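Local coordinates for protein SAM-dependent O-methyltransferase (Thermotoga maritima, PDB 1O54) that probably transfers a methyl group from S-adenosyl-L-methionine to N1 of adenosine 58 in tRNA, working as a homotetramer built from a dimer of dimers, at residues Leu130-Gly135 and Trp160-Arg165; Asp114-Thr119 and Val182-Leu187; Met106-Lys111 and Arg208-Cys213; Pro98-Phe103 and Ala259-Met264. All coordinates share one frame; numbering follows the deposited sequence.

Interaction 1: residues Leu130-Gly135 and Trp160-Arg165; sequences LARAVG and WGLIER
Arg165 reaches from the loop between helix 147-159 and strand 166-169 to meet the C-terminal turn of helix 125-134, so that two neighbouring helix-to-strand connections of the Rossmann-like methyltransferase fold are tied together. Its side chain can be followed atom by atom. CB lies 4.2 Å from Ala131 CB and near the CG2 branch of Val134. CG and CD then pass the carbonyl oxygens of the helix end, CD coming within 3.2 Å of Ala131 O, while the chain stays extended as far as NE. At the tip the guanidinium spreads against Gly135: the carbonyl carbon of that residue sits 3.3 Å above the plane, over its centre. NH1 turns to the helix terminus and donates a nearly straight hydrogen bond to Ala131 O (3.0 Å, 169° at the hydrogen), the oxygen lying in the guanidinium plane; NH2 is taken by Glu112 of the second subunit in a salt bridge.

Next to this polar grip the contact is aliphatic. Ala131 CB faces Leu162 CB, and the CD2 branch of Leu162 presses on Arg132 CG at 3.8 Å. Leu162 follows Gly161, whose positive phi closes helix 147-159 in a Schellman motif and turns the chain back toward helix 125-134. Arg132 runs outward past the leucine, its guanidinium forming a salt bridge through NH1 with Asp109 of the second subunit. A water in the plane of that guanidinium accepts from Arg132 NE and donates to Trp160 O at 2.9 Å.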
loop_
_atom_site.group_PDB
_atom_site.type_symbol
_atom_site.label_atom_id
_atom_site.label_comp_id
_atom_site.label_asym_id
_atom_site.label_seq_id
_atom_site.Cartn_x
_atom_site.Cartn_y
_atom_site.Cartn_z
ATOM N N LEU A 130 13.445 -21.874 -7.199
ATOM C CA LEU A 130 14.860 -21.821 -7.533
ATOM C C LEU A 130 15.202 -22.945 -8.519
ATOM O O LEU A 130 15.976 -22.722 -9.450
ATOM C CB LEU A 130 15.696 -21.951 -6.239
ATOM C CG LEU A 130 15.524 -20.777 -5.242
ATOM C CD1 LEU A 130 16.228 -21.100 -3.911
ATOM C CD2 LEU A 130 16.017 -19.448 -5.815
ATOM N N ALA A 131 14.671 -24.140 -8.269
ATOM C CA ALA A 131 14.925 -25.314 -9.151
ATOM C C ALA A 131 14.454 -25.029 -10.583
ATOM O O ALA A 131 15.148 -25.351 -11.538
ATOM C CB ALA A 131 14.242 -26.545 -8.624
ATOM N N ARG A 132 13.273 -24.441 -10.744
ATOM C CA ARG A 132 12.805 -24.095 -12.087
ATOM C C ARG A 132 13.781 -23.134 -12.741
ATOM O O ARG A 132 14.123 -23.295 -13.938
ATOM C CB ARG A 132 11.420 -23.480 -12.051
ATOM C CG ARG A 132 10.341 -24.484 -11.870
ATOM C CD ARG A 132 9.001 -23.900 -12.199
ATOM N NE ARG A 132 8.004 -24.938 -12.331
ATOM C CZ ARG A 132 6.712 -24.672 -12.522
ATOM N NH1 ARG A 132 6.306 -23.431 -12.603
ATOM N NH2 ARG A 132 5.862 -25.661 -12.654
ATOM N N ALA A 133 14.258 -22.155 -11.980
ATOM C CA ALA A 133 15.112 -21.128 -12.520
ATOM C C ALA A 133 16.532 -21.561 -12.909
ATOM O O ALA A 133 17.135 -20.935 -13.779
ATOM C CB ALA A 133 15.195 -19.947 -11.560
ATOM N N VAL A 134 17.095 -22.581 -12.277
ATOM C CA VAL A 134 18.478 -22.987 -12.618
ATOM C C VAL A 134 18.549 -23.804 -13.917
ATOM O O VAL A 134 19.644 -24.123 -14.409
ATOM C CB VAL A 134 19.172 -23.750 -11.474
ATOM C CG1 VAL A 134 19.216 -22.908 -10.149
ATOM C CG2 VAL A 134 18.500 -25.085 -11.235
ATOM N N GLY A 135 17.384 -24.209 -14.434
ATOM C CA GLY A 135 17.338 -25.019 -15.643
ATOM C C GLY A 135 17.785 -26.449 -15.423
ATOM O O GLY A 135 18.097 -26.868 -14.307
ATOM N N TRP A 160 6.578 -32.499 -8.237
ATOM C CA TRP A 160 6.542 -31.280 -9.034
ATOM C C TRP A 160 7.529 -31.317 -10.196
ATOM O O TRP A 160 7.672 -30.318 -10.907
ATOM C CB TRP A 160 6.777 -30.020 -8.174
ATOM C CG TRP A 160 5.811 -29.835 -7.061
ATOM C CD1 TRP A 160 4.545 -30.382 -6.947
ATOM C CD2 TRP A 160 6.020 -29.080 -5.873
ATOM N NE1 TRP A 160 3.973 -30.013 -5.757
ATOM C CE2 TRP A 160 4.860 -29.210 -5.072
ATOM C CE3 TRP A 160 7.093 -28.310 -5.378
ATOM C CZ2 TRP A 160 4.730 -28.600 -3.825
ATOM C CZ3 TRP A 160 6.960 -27.703 -4.126
ATOM C CH2 TRP A 160 5.789 -27.844 -3.373
ATOM N N GLY A 161 8.209 -32.457 -10.377
ATOM C CA GLY A 161 9.096 -32.682 -11.524
ATOM C C GLY A 161 10.425 -31.957 -11.464
ATOM O O GLY A 161 11.061 -31.688 -12.496
ATOM N N LEU A 162 10.856 -31.661 -10.251
ATOM C CA LEU A 162 12.042 -30.831 -10.035
ATOM C C LEU A 162 13.161 -31.480 -9.204
ATOM O O LEU A 162 14.255 -30.919 -9.066
ATOM C CB LEU A 162 11.587 -29.547 -9.371
ATOM C CG LEU A 162 10.697 -28.671 -10.274
ATOM C CD1 LEU A 162 9.985 -27.632 -9.393
ATOM C CD2 LEU A 162 11.510 -28.027 -11.373
ATOM N N ILE A 163 12.940 -32.679 -8.693
ATOM C CA ILE A 163 13.945 -33.293 -7.795
ATOM C C ILE A 163 15.322 -33.530 -8.411
ATOM O O ILE A 163 16.338 -33.460 -7.712
ATOM C CB ILE A 163 13.384 -34.580 -7.170
ATOM C CG1 ILE A 163 14.284 -35.062 -6.026
ATOM C CG2 ILE A 163 13.236 -35.679 -8.224
ATOM C CD1 ILE A 163 14.389 -34.107 -4.892
ATOM N N GLU A 164 15.386 -33.799 -9.714
ATOM C CA GLU A 164 16.660 -33.976 -10.396
ATOM C C GLU A 164 17.551 -32.738 -10.325
ATOM O O GLU A 164 18.761 -32.836 -10.516
ATOM C CB GLU A 164 16.450 -34.352 -11.861
ATOM C CG GLU A 164 15.807 -35.708 -12.067
ATOM C CD GLU A 164 14.308 -35.733 -11.856
ATOM O OE1 GLU A 164 13.668 -34.643 -11.741
ATOM O OE2 GLU A 164 13.764 -36.882 -11.818
ATOM N N ARG A 165 16.956 -31.579 -10.031
ATOM C CA ARG A 165 17.698 -30.319 -9.981
ATOM C C ARG A 165 18.093 -29.891 -8.572
ATOM O O ARG A 165 18.751 -28.860 -8.405
ATOM C CB ARG A 165 16.860 -29.203 -10.604
ATOM C CG ARG A 165 16.427 -29.449 -12.030
ATOM C CD ARG A 165 15.617 -28.327 -12.564
ATOM N NE ARG A 165 15.238 -28.563 -13.956
ATOM C CZ ARG A 165 14.774 -27.620 -14.762
ATOM N NH1 ARG A 165 14.608 -26.378 -14.318
ATOM N NH2 ARG A 165 14.493 -27.936 -16.017
HETATM O O HOH W 1 7.937 -27.887 -12.545
#

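Interaction 2: residues Asp114-Thr119 and Val182-Leu187; sequences DRIIDT and VDALFL
Ile117 and Leu185 cross at a slant on two neighbouring parallel strands, the CG2 branch of the isoleucine 3.7 Å from Leu185 CD1. On the same face Ile117, its CG1 beside its own backbone N, carries CD1 to Val182 CG1, and the two side chains cross at about a right angle, while Thr119 CG2 lies alongside Leu187 CD1. Helix 196-202 covers this face. The other face is equally close: Ile116 CD1 rests on Ala184 CB at 3.7 Å, and Asp118 OD2 meets the edge of the Phe186 ring at CD2, carboxylate and ring being nearly coplanar. Helix 125-134 lies over this side.

Strands 115-119 and 182-187 are central neighbours in the Rossmann-like sheet of class I methyltransferases, and their short axes diverge by only 9°. Ile117 N donates to Ala184 O, Phe186 N to Ile117 O (2.9 Å) and Thr119 N to Phe186 O. At their C-terminal ends Thr119 comes near Glu144 and Phe186 near Asp188, both predicted to bind S-adenosyl-L-methionine.

The N-terminal end is polar and watered. Here the chain turns a corner at Asp183, whose OD2 replaces a backbone carbonyl as acceptor for Arg115 N (2.9 Å, 173°), met on the anti side. A water joins Arg115 NH1 to the same oxygen. The carboxylates of Asp114 and Asp183 stack with planes 18° apart and OD1 atoms 3.6 Å from each other; their repulsion is probably eased by Lys111, paired with Asp114, and by Lys204 and, from the second subunit, Lys15, both paired with Asp183, while Arg115 NH1 also donates to Lys180 O.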
loop_
_atom_site.group_PDB
_atom_site.type_symbol
_atom_site.label_atom_id
_atom_site.label_comp_id
_atom_site.label_asym_id
_atom_site.label_seq_id
_atom_site.Cartn_x
_atom_site.Cartn_y
_atom_site.Cartn_z
ATOM N N ASP A 114 23.159 -22.090 -13.104
ATOM C CA ASP A 114 23.561 -21.564 -11.822
ATOM C C ASP A 114 23.613 -22.659 -10.751
ATOM O O ASP A 114 22.855 -23.649 -10.786
ATOM C CB ASP A 114 22.632 -20.488 -11.307
ATOM C CG ASP A 114 22.913 -19.109 -11.849
ATOM O OD1 ASP A 114 23.926 -18.914 -12.587
ATOM O OD2 ASP A 114 22.112 -18.170 -11.565
ATOM N N ARG A 115 24.548 -22.468 -9.844
ATOM C CA ARG A 115 24.651 -23.238 -8.611
ATOM C C ARG A 115 24.146 -22.323 -7.479
ATOM O O ARG A 115 24.677 -21.210 -7.274
ATOM C CB ARG A 115 26.103 -23.650 -8.358
ATOM C CG ARG A 115 26.587 -24.691 -9.384
ATOM C CD ARG A 115 28.119 -24.832 -9.493
ATOM N NE ARG A 115 28.689 -25.349 -8.249
ATOM C CZ ARG A 115 29.388 -24.632 -7.353
ATOM N NH1 ARG A 115 29.615 -23.342 -7.529
ATOM N NH2 ARG A 115 29.891 -25.228 -6.292
ATOM N N ILE A 116 23.154 -22.813 -6.749
ATOM C CA ILE A 116 22.416 -22.014 -5.783
ATOM C C ILE A 116 22.360 -22.782 -4.454
ATOM O O ILE A 116 22.080 -23.985 -4.464
ATOM C CB ILE A 116 20.961 -21.835 -6.260
ATOM C CG1 ILE A 116 20.892 -21.173 -7.638
ATOM C CG2 ILE A 116 20.159 -21.065 -5.197
ATOM C CD1 ILE A 116 21.405 -19.806 -7.691
ATOM N N ILE A 117 22.591 -22.104 -3.338
ATOM C CA ILE A 117 22.382 -22.698 -2.008
ATOM C C ILE A 117 21.026 -22.199 -1.505
ATOM O O ILE A 117 20.728 -21.010 -1.587
ATOM C CB ILE A 117 23.526 -22.339 -1.048
ATOM C CG1 ILE A 117 24.792 -23.139 -1.431
ATOM C CG2 ILE A 117 23.167 -22.577 0.405
ATOM C CD1 ILE A 117 26.034 -22.670 -0.750
ATOM N N ASP A 118 20.252 -23.105 -0.930
ATOM C CA ASP A 118 18.958 -22.790 -0.318
ATOM C C ASP A 118 18.948 -23.411 1.071
ATOM O O ASP A 118 19.197 -24.596 1.230
ATOM C CB ASP A 118 17.870 -23.423 -1.173
ATOM C CG ASP A 118 16.475 -23.193 -0.634
ATOM O OD1 ASP A 118 15.653 -24.161 -0.630
ATOM O OD2 ASP A 118 16.119 -22.093 -0.169
ATOM N N THR A 119 18.677 -22.622 2.101
ATOM C CA THR A 119 18.568 -23.194 3.438
ATOM C C THR A 119 17.791 -22.268 4.375
ATOM O O THR A 119 17.984 -21.080 4.277
ATOM C CB THR A 119 19.968 -23.459 3.998
ATOM O OG1 THR A 119 19.886 -24.255 5.202
ATOM C CG2 THR A 119 20.733 -22.196 4.384
ATOM N N VAL A 182 29.380 -20.264 -5.300
ATOM C CA VAL A 182 28.006 -20.412 -5.786
ATOM C C VAL A 182 27.490 -19.068 -6.317
ATOM O O VAL A 182 27.969 -17.985 -5.915
ATOM C CB VAL A 182 27.038 -21.056 -4.757
ATOM C CG1 VAL A 182 27.580 -22.369 -4.252
ATOM C CG2 VAL A 182 26.697 -20.085 -3.622
ATOM N N ASP A 183 26.540 -19.138 -7.238
ATOM C CA ASP A 183 26.067 -17.940 -7.925
ATOM C C ASP A 183 25.180 -17.067 -7.040
ATOM O O ASP A 183 25.221 -15.835 -7.124
ATOM C CB ASP A 183 25.335 -18.349 -9.166
ATOM C CG ASP A 183 26.249 -19.033 -10.145
ATOM O OD1 ASP A 183 26.992 -18.302 -10.830
ATOM O OD2 ASP A 183 26.322 -20.273 -10.248
ATOM N N ALA A 184 24.363 -17.723 -6.218
ATOM C CA ALA A 184 23.423 -17.024 -5.337
ATOM C C ALA A 184 23.063 -17.934 -4.169
ATOM O O ALA A 184 23.251 -19.158 -4.243
ATOM C CB ALA A 184 22.186 -16.621 -6.067
ATOM N N LEU A 185 22.518 -17.331 -3.123
ATOM C CA LEU A 185 22.206 -18.030 -1.910
ATOM C C LEU A 185 20.969 -17.415 -1.306
ATOM O O LEU A 185 20.870 -16.201 -1.157
ATOM C CB LEU A 185 23.387 -17.955 -0.940
ATOM C CG LEU A 185 23.302 -18.811 0.332
ATOM C CD1 LEU A 185 24.674 -19.189 0.794
ATOM C CD2 LEU A 185 22.505 -18.091 1.412
ATOM N N PHE A 186 20.026 -18.269 -0.947
ATOM C CA PHE A 186 18.812 -17.838 -0.230
ATOM C C PHE A 186 18.806 -18.471 1.157
ATOM O O PHE A 186 18.956 -19.703 1.316
ATOM C CB PHE A 186 17.548 -18.277 -0.951
ATOM C CG PHE A 186 16.307 -17.832 -0.255
ATOM C CD1 PHE A 186 15.976 -16.464 -0.221
ATOM C CD2 PHE A 186 15.494 -18.729 0.407
ATOM C CE1 PHE A 186 14.827 -16.029 0.455
ATOM C CE2 PHE A 186 14.340 -18.304 1.069
ATOM C CZ PHE A 186 14.024 -16.948 1.110
ATOM N N LEU A 187 18.568 -17.624 2.155
ATOM C CA LEU A 187 18.653 -18.007 3.542
ATOM C C LEU A 187 17.294 -17.751 4.192
ATOM O O LEU A 187 16.773 -16.635 4.120
ATOM C CB LEU A 187 19.693 -17.167 4.243
ATOM C CG LEU A 187 19.901 -17.428 5.743
ATOM C CD1 LEU A 187 20.436 -18.807 6.028
ATOM C CD2 LEU A 187 20.853 -16.352 6.280
HETATM O O HOH W 2 28.867 -21.411 -9.493
#

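Interaction 3: residues Met106-Lys111 and Arg208-Cys213; sequences MMLDVK and RFATVC
Leu108 and Arg208 bring the C-terminal end of helix 98-107 against strand 207-213, a helix laid on the central sheet of the Rossmann-like fold. The apolar part belongs to Leu108. Its CD2 methyl lies over the strand, 3.7 Å from Ala210 CB and 3.6 Å from Phe209 C, and touches Arg208 CB as well; CG beside the backbone N (chi1 -68°) and a straight second torsion carry that methyl across. Ala184 of the adjoining strand also meets this leucine.

The aliphatic and carbonyl contacts come next. Arg208 is extended from CG to NE and passes the helix end, where its CD lies 3.5 Å from Leu108 O and 3.6 Å from Met107 O. The chain reverses there in a Schellman motif, with Asp109 at positive phi.

The charged groups meet beyond the helix end. Asp109 CB sits over one face of the Arg208 guanidinium, and the carboxylate plane is turned 66° from it; OD2 stands well out of the guanidinium plane, 4.1 Å from Arg208 NH1, so only the charges feel each other. The stronger partners lie in the second subunit: Arg132 pairs with Asp109 OD1, and Ile79 O accepts from Arg208 NH2. A leucine in place of Arg208 would probably leave Ile79 O of that subunit without this donor and take from Asp109 one of its two neighbouring positive charges. Between the two side chains, one water lies 2.6 Å from Asp109 OD2 and accepts a weak bond from Arg208 NH1.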
loop_
_atom_site.group_PDB
_atom_site.type_symbol
_atom_site.label_atom_id
_atom_site.label_comp_id
_atom_site.label_asym_id
_atom_site.label_seq_id
_atom_site.Cartn_x
_atom_site.Cartn_y
_atom_site.Cartn_z
ATOM N N MET A 106 14.212 -13.588 -9.204
ATOM C CA MET A 106 14.653 -12.676 -10.216
ATOM C C MET A 106 15.715 -11.753 -9.669
ATOM O O MET A 106 16.683 -11.469 -10.363
ATOM C CB MET A 106 13.506 -11.887 -10.821
ATOM C CG MET A 106 13.929 -11.212 -12.148
ATOM S SD MET A 106 12.551 -10.437 -12.967
ATOM C CE MET A 106 13.388 -9.678 -14.444
ATOM N N MET A 107 15.539 -11.270 -8.441
ATOM C CA MET A 107 16.554 -10.369 -7.820
ATOM C C MET A 107 17.917 -11.073 -7.655
ATOM O O MET A 107 18.973 -10.409 -7.819
ATOM C CB MET A 107 16.088 -9.816 -6.480
ATOM C CG MET A 107 14.916 -8.829 -6.613
ATOM S SD MET A 107 15.479 -7.202 -7.086
ATOM C CE MET A 107 15.929 -6.578 -5.375
ATOM N N LEU A 108 17.864 -12.377 -7.338
ATOM C CA LEU A 108 19.056 -13.261 -7.276
ATOM C C LEU A 108 19.629 -13.653 -8.658
ATOM O O LEU A 108 20.708 -14.285 -8.743
ATOM C CB LEU A 108 18.741 -14.519 -6.476
ATOM C CG LEU A 108 18.507 -14.342 -4.980
ATOM C CD1 LEU A 108 18.200 -15.632 -4.310
ATOM C CD2 LEU A 108 19.723 -13.679 -4.291
ATOM N N ASP A 109 18.950 -13.228 -9.724
ATOM C CA ASP A 109 19.375 -13.452 -11.109
ATOM C C ASP A 109 19.561 -14.936 -11.411
ATOM O O ASP A 109 20.442 -15.302 -12.206
ATOM C CB ASP A 109 20.655 -12.683 -11.426
ATOM C CG ASP A 109 20.882 -12.518 -12.925
ATOM O OD1 ASP A 109 19.925 -12.204 -13.685
ATOM O OD2 ASP A 109 22.017 -12.670 -13.400
ATOM N N VAL A 110 18.742 -15.786 -10.784
ATOM C CA VAL A 110 18.875 -17.235 -10.960
ATOM C C VAL A 110 18.579 -17.589 -12.425
ATOM O O VAL A 110 17.544 -17.209 -12.976
ATOM C CB VAL A 110 17.996 -18.062 -10.001
ATOM C CG1 VAL A 110 18.264 -19.522 -10.166
ATOM C CG2 VAL A 110 18.187 -17.614 -8.552
ATOM N N LYS A 111 19.525 -18.299 -13.033
ATOM C CA LYS A 111 19.491 -18.557 -14.461
ATOM C C LYS A 111 20.140 -19.894 -14.780
ATOM O O LYS A 111 20.738 -20.552 -13.928
ATOM C CB LYS A 111 20.224 -17.446 -15.184
ATOM C CG LYS A 111 21.689 -17.447 -14.915
ATOM C CD LYS A 111 22.400 -16.192 -15.414
ATOM C CE LYS A 111 23.923 -16.451 -15.456
ATOM N NZ LYS A 111 24.605 -16.714 -14.143
ATOM N N ARG A 208 25.081 -13.219 -5.304
ATOM C CA ARG A 208 23.937 -12.533 -4.740
ATOM C C ARG A 208 23.315 -13.320 -3.592
ATOM O O ARG A 208 23.125 -14.543 -3.644
ATOM C CB ARG A 208 22.904 -12.301 -5.813
ATOM C CG ARG A 208 23.425 -11.439 -6.955
ATOM C CD ARG A 208 22.454 -11.267 -8.121
ATOM N NE ARG A 208 22.947 -10.178 -9.000
ATOM C CZ ARG A 208 23.811 -10.365 -9.980
ATOM N NH1 ARG A 208 24.308 -11.568 -10.220
ATOM N NH2 ARG A 208 24.211 -9.343 -10.718
ATOM N N PHE A 209 22.991 -12.581 -2.550
ATOM C CA PHE A 209 22.447 -13.091 -1.307
ATOM C C PHE A 209 21.032 -12.535 -1.099
ATOM O O PHE A 209 20.798 -11.346 -1.331
ATOM C CB PHE A 209 23.358 -12.590 -0.153
ATOM C CG PHE A 209 22.791 -12.821 1.227
ATOM C CD1 PHE A 209 22.010 -11.858 1.866
ATOM C CD2 PHE A 209 22.936 -14.046 1.848
ATOM C CE1 PHE A 209 21.459 -12.093 3.128
ATOM C CE2 PHE A 209 22.413 -14.283 3.126
ATOM C CZ PHE A 209 21.660 -13.297 3.754
ATOM N N ALA A 210 20.102 -13.371 -0.631
ATOM C CA ALA A 210 18.788 -12.891 -0.158
ATOM C C ALA A 210 18.384 -13.628 1.090
ATOM O O ALA A 210 18.733 -14.800 1.255
ATOM C CB ALA A 210 17.710 -13.012 -1.242
ATOM N N THR A 211 17.642 -12.957 1.966
ATOM C CA THR A 211 17.023 -13.608 3.118
ATOM C C THR A 211 15.645 -12.941 3.362
ATOM O O THR A 211 15.328 -11.872 2.793
ATOM C CB THR A 211 17.957 -13.557 4.336
ATOM O OG1 THR A 211 17.443 -14.398 5.416
ATOM C CG2 THR A 211 18.070 -12.182 4.949
ATOM N N VAL A 212 14.814 -13.602 4.149
ATOM C CA VAL A 212 13.512 -13.059 4.516
ATOM C C VAL A 212 13.429 -13.000 6.030
ATOM O O VAL A 212 13.967 -13.888 6.725
ATOM C CB VAL A 212 12.378 -13.904 3.968
ATOM C CG1 VAL A 212 12.281 -13.744 2.445
ATOM C CG2 VAL A 212 12.539 -15.411 4.366
ATOM N N CYS A 213 12.814 -11.937 6.543
ATOM C CA CYS A 213 12.644 -11.716 7.968
ATOM C C CYS A 213 11.181 -11.343 8.215
ATOM O O CYS A 213 10.635 -10.505 7.525
ATOM C CB CYS A 213 13.539 -10.558 8.455
ATOM S SG CYS A 213 15.303 -10.895 8.420
HETATM O O HOH W 3 24.533 -11.961 -13.062
#

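Interaction 4: residues Pro98-Phe103 and Ala259-Met264; sequences PKDSSF and AHTAYM
Thr261 OG1 stands between Lys99 and Asp100 at the start of helix 98-107. It donates to Asp100 OD2, although the modelled 2.4 Å is doubtfully short, and accepts from Lys99 NZ at 3.0 Å, the lysine and threonine meeting tip to tip. The ammonium also forms a salt bridge with Asp100 OD1 (2.9 Å), approaching on the syn side but 31° out of the carboxylate plane, and gives a hydrogen bond to Ser239. Lys99 gets there with CG between the backbone N and carbonyl carbon (chi1 71°). Shortened to an alanine, Lys99 would lose its ammonium, which is likely to leave Asp100 without its positive mate and Thr261 OG1 without this donor.

Two waters extend the network: one accepts from Thr261 N, the other donates to Asp100 OD1 and to Ala262 O, at 2.7 Å. The start of the helix packs on the loop before strand 263-269 and on that strand's first residues; the strand runs antiparallel to its neighbour 207-213 in the methyltransferase sheet. Ala262 lies about 7 Å, side chain to side chain, from Asp188, predicted to bind S-adenosyl-L-methionine.

Farther along, Met264 SD approaches the edge of Phe103 in a Met-aromatic contact, 5.0 Å from the ring centroid and 78° off its normal. Its methyl CE bends back at chi3 to touch Phe103 CD2; the Phe103 ring also meets Phe241 of the second subunit.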
loop_
_atom_site.group_PDB
_atom_site.type_symbol
_atom_site.label_atom_id
_atom_site.label_comp_id
_atom_site.label_asym_id
_atom_site.label_seq_id
_atom_site.Cartn_x
_atom_site.Cartn_y
_atom_site.Cartn_z
ATOM N N PRO A 98 4.498 -17.162 -3.111
ATOM C CA PRO A 98 4.814 -16.836 -4.504
ATOM C C PRO A 98 5.052 -15.379 -4.856
ATOM O O PRO A 98 5.942 -15.091 -5.653
ATOM C CB PRO A 98 3.554 -17.308 -5.245
ATOM C CG PRO A 98 3.145 -18.511 -4.464
ATOM C CD PRO A 98 3.342 -18.096 -3.013
ATOM N N LYS A 99 4.259 -14.455 -4.294
ATOM C CA LYS A 99 4.499 -13.027 -4.551
ATOM C C LYS A 99 5.933 -12.647 -4.159
ATOM O O LYS A 99 6.559 -11.785 -4.773
ATOM C CB LYS A 99 3.504 -12.132 -3.784
ATOM C CG LYS A 99 3.693 -12.051 -2.252
ATOM C CD LYS A 99 2.878 -10.896 -1.672
ATOM C CE LYS A 99 3.257 -10.533 -0.298
ATOM N NZ LYS A 99 4.452 -9.718 -0.163
ATOM N N ASP A 100 6.467 -13.318 -3.149
ATOM C CA ASP A 100 7.823 -13.031 -2.735
ATOM C C ASP A 100 8.822 -13.920 -3.501
ATOM O O ASP A 100 9.834 -13.435 -3.931
ATOM C CB ASP A 100 7.997 -13.234 -1.228
ATOM C CG ASP A 100 7.196 -12.239 -0.385
ATOM O OD1 ASP A 100 6.940 -11.061 -0.816
ATOM O OD2 ASP A 100 6.829 -12.557 0.774
ATOM N N SER A 101 8.592 -15.231 -3.548
ATOM C CA SER A 101 9.568 -16.137 -4.147
ATOM C C SER A 101 9.934 -15.785 -5.600
ATOM O O SER A 101 11.100 -15.826 -5.960
ATOM C CB SER A 101 9.120 -17.605 -4.010
ATOM O OG SER A 101 7.906 -17.808 -4.647
ATOM N N SER A 102 8.949 -15.410 -6.417
ATOM C CA SER A 102 9.201 -15.039 -7.800
ATOM C C SER A 102 10.157 -13.832 -7.895
ATOM O O SER A 102 11.138 -13.815 -8.667
ATOM C CB SER A 102 7.844 -14.760 -8.494
ATOM O OG SER A 102 7.045 -13.778 -7.817
ATOM N N PHE A 103 9.856 -12.826 -7.088
ATOM C CA PHE A 103 10.652 -11.622 -7.030
ATOM C C PHE A 103 12.073 -11.926 -6.537
ATOM O O PHE A 103 13.074 -11.452 -7.121
ATOM C CB PHE A 103 9.947 -10.617 -6.135
ATOM C CG PHE A 103 10.718 -9.332 -5.938
ATOM C CD1 PHE A 103 10.839 -8.397 -6.960
ATOM C CD2 PHE A 103 11.274 -9.045 -4.705
ATOM C CE1 PHE A 103 11.541 -7.202 -6.751
ATOM C CE2 PHE A 103 11.930 -7.870 -4.489
ATOM C CZ PHE A 103 12.065 -6.943 -5.509
ATOM N N ALA A 259 -1.767 -8.371 4.592
ATOM C CA ALA A 259 -1.050 -7.142 4.954
ATOM C C ALA A 259 0.452 -7.348 5.016
ATOM O O ALA A 259 1.177 -6.347 4.968
ATOM C CB ALA A 259 -1.524 -6.603 6.293
ATOM N N HIS A 260 0.915 -8.608 5.158
ATOM C CA HIS A 260 2.356 -8.897 5.360
ATOM C C HIS A 260 2.754 -10.384 5.229
ATOM O O HIS A 260 2.127 -11.257 5.806
ATOM C CB HIS A 260 2.760 -8.393 6.749
ATOM C CG HIS A 260 4.195 -8.599 7.093
ATOM N ND1 HIS A 260 5.212 -7.903 6.478
ATOM C CD2 HIS A 260 4.779 -9.358 8.054
ATOM C CE1 HIS A 260 6.366 -8.257 7.017
ATOM N NE2 HIS A 260 6.131 -9.138 7.978
ATOM N N THR A 261 3.812 -10.661 4.470
ATOM C CA THR A 261 4.437 -11.977 4.463
ATOM C C THR A 261 5.836 -11.876 5.099
ATOM O O THR A 261 6.084 -12.460 6.183
ATOM C CB THR A 261 4.559 -12.521 3.039
ATOM O OG1 THR A 261 5.091 -11.522 2.154
ATOM C CG2 THR A 261 3.198 -12.850 2.491
ATOM N N ALA A 262 6.700 -11.069 4.479
ATOM C CA ALA A 262 8.101 -11.000 4.878
ATOM C C ALA A 262 8.818 -9.747 4.355
ATOM O O ALA A 262 8.528 -9.268 3.267
ATOM C CB ALA A 262 8.841 -12.260 4.369
ATOM N N TYR A 263 9.777 -9.250 5.135
ATOM C CA TYR A 263 10.748 -8.259 4.678
ATOM C C TYR A 263 11.813 -9.046 3.931
ATOM O O TYR A 263 12.258 -10.069 4.419
ATOM C CB TYR A 263 11.365 -7.510 5.843
ATOM C CG TYR A 263 10.315 -6.736 6.625
ATOM C CD1 TYR A 263 9.767 -7.234 7.785
ATOM C CD2 TYR A 263 9.822 -5.531 6.129
ATOM C CE1 TYR A 263 8.798 -6.521 8.480
ATOM C CE2 TYR A 263 8.830 -4.816 6.817
ATOM C CZ TYR A 263 8.342 -5.315 7.986
ATOM O OH TYR A 263 7.373 -4.641 8.718
ATOM N N MET A 264 12.165 -8.590 2.739
ATOM C CA MET A 264 13.175 -9.235 1.927
ATOM C C MET A 264 14.447 -8.408 1.919
ATOM O O MET A 264 14.394 -7.208 1.603
ATOM C CB MET A 264 12.668 -9.359 0.509
ATOM C CG MET A 264 11.406 -10.180 0.426
ATOM S SD MET A 264 10.605 -10.205 -1.196
ATOM C CE MET A 264 9.772 -8.573 -1.224
HETATM O O HOH W 4 4.784 -8.437 2.891
HETATM O O HOH W 5 7.035 -8.759 1.094
#

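How the interactions relate
Interaction 2 forms the core of this set, a parallel strand pair held by backbone bonds with side chains packed on both faces. Interactions 1 and 3 are also buried but sit where helices end, and there arginines mix aliphatic packing with charges directed to the second subunit. Interaction 4, partly buried, relies on a polar side-chain network with waters. Interactions 3 and 4 share helix 98-107 at its opposite ends, and meet through the bond of Tyr263 N to Cys213 O. Strand 182-187 of interaction 2 pairs with strand 207-213 of interaction 3, while Val134 and Leu130 of interaction 1 pack on Ile116. The charged ends of interactions 1 and 3 meet across the subunit boundary.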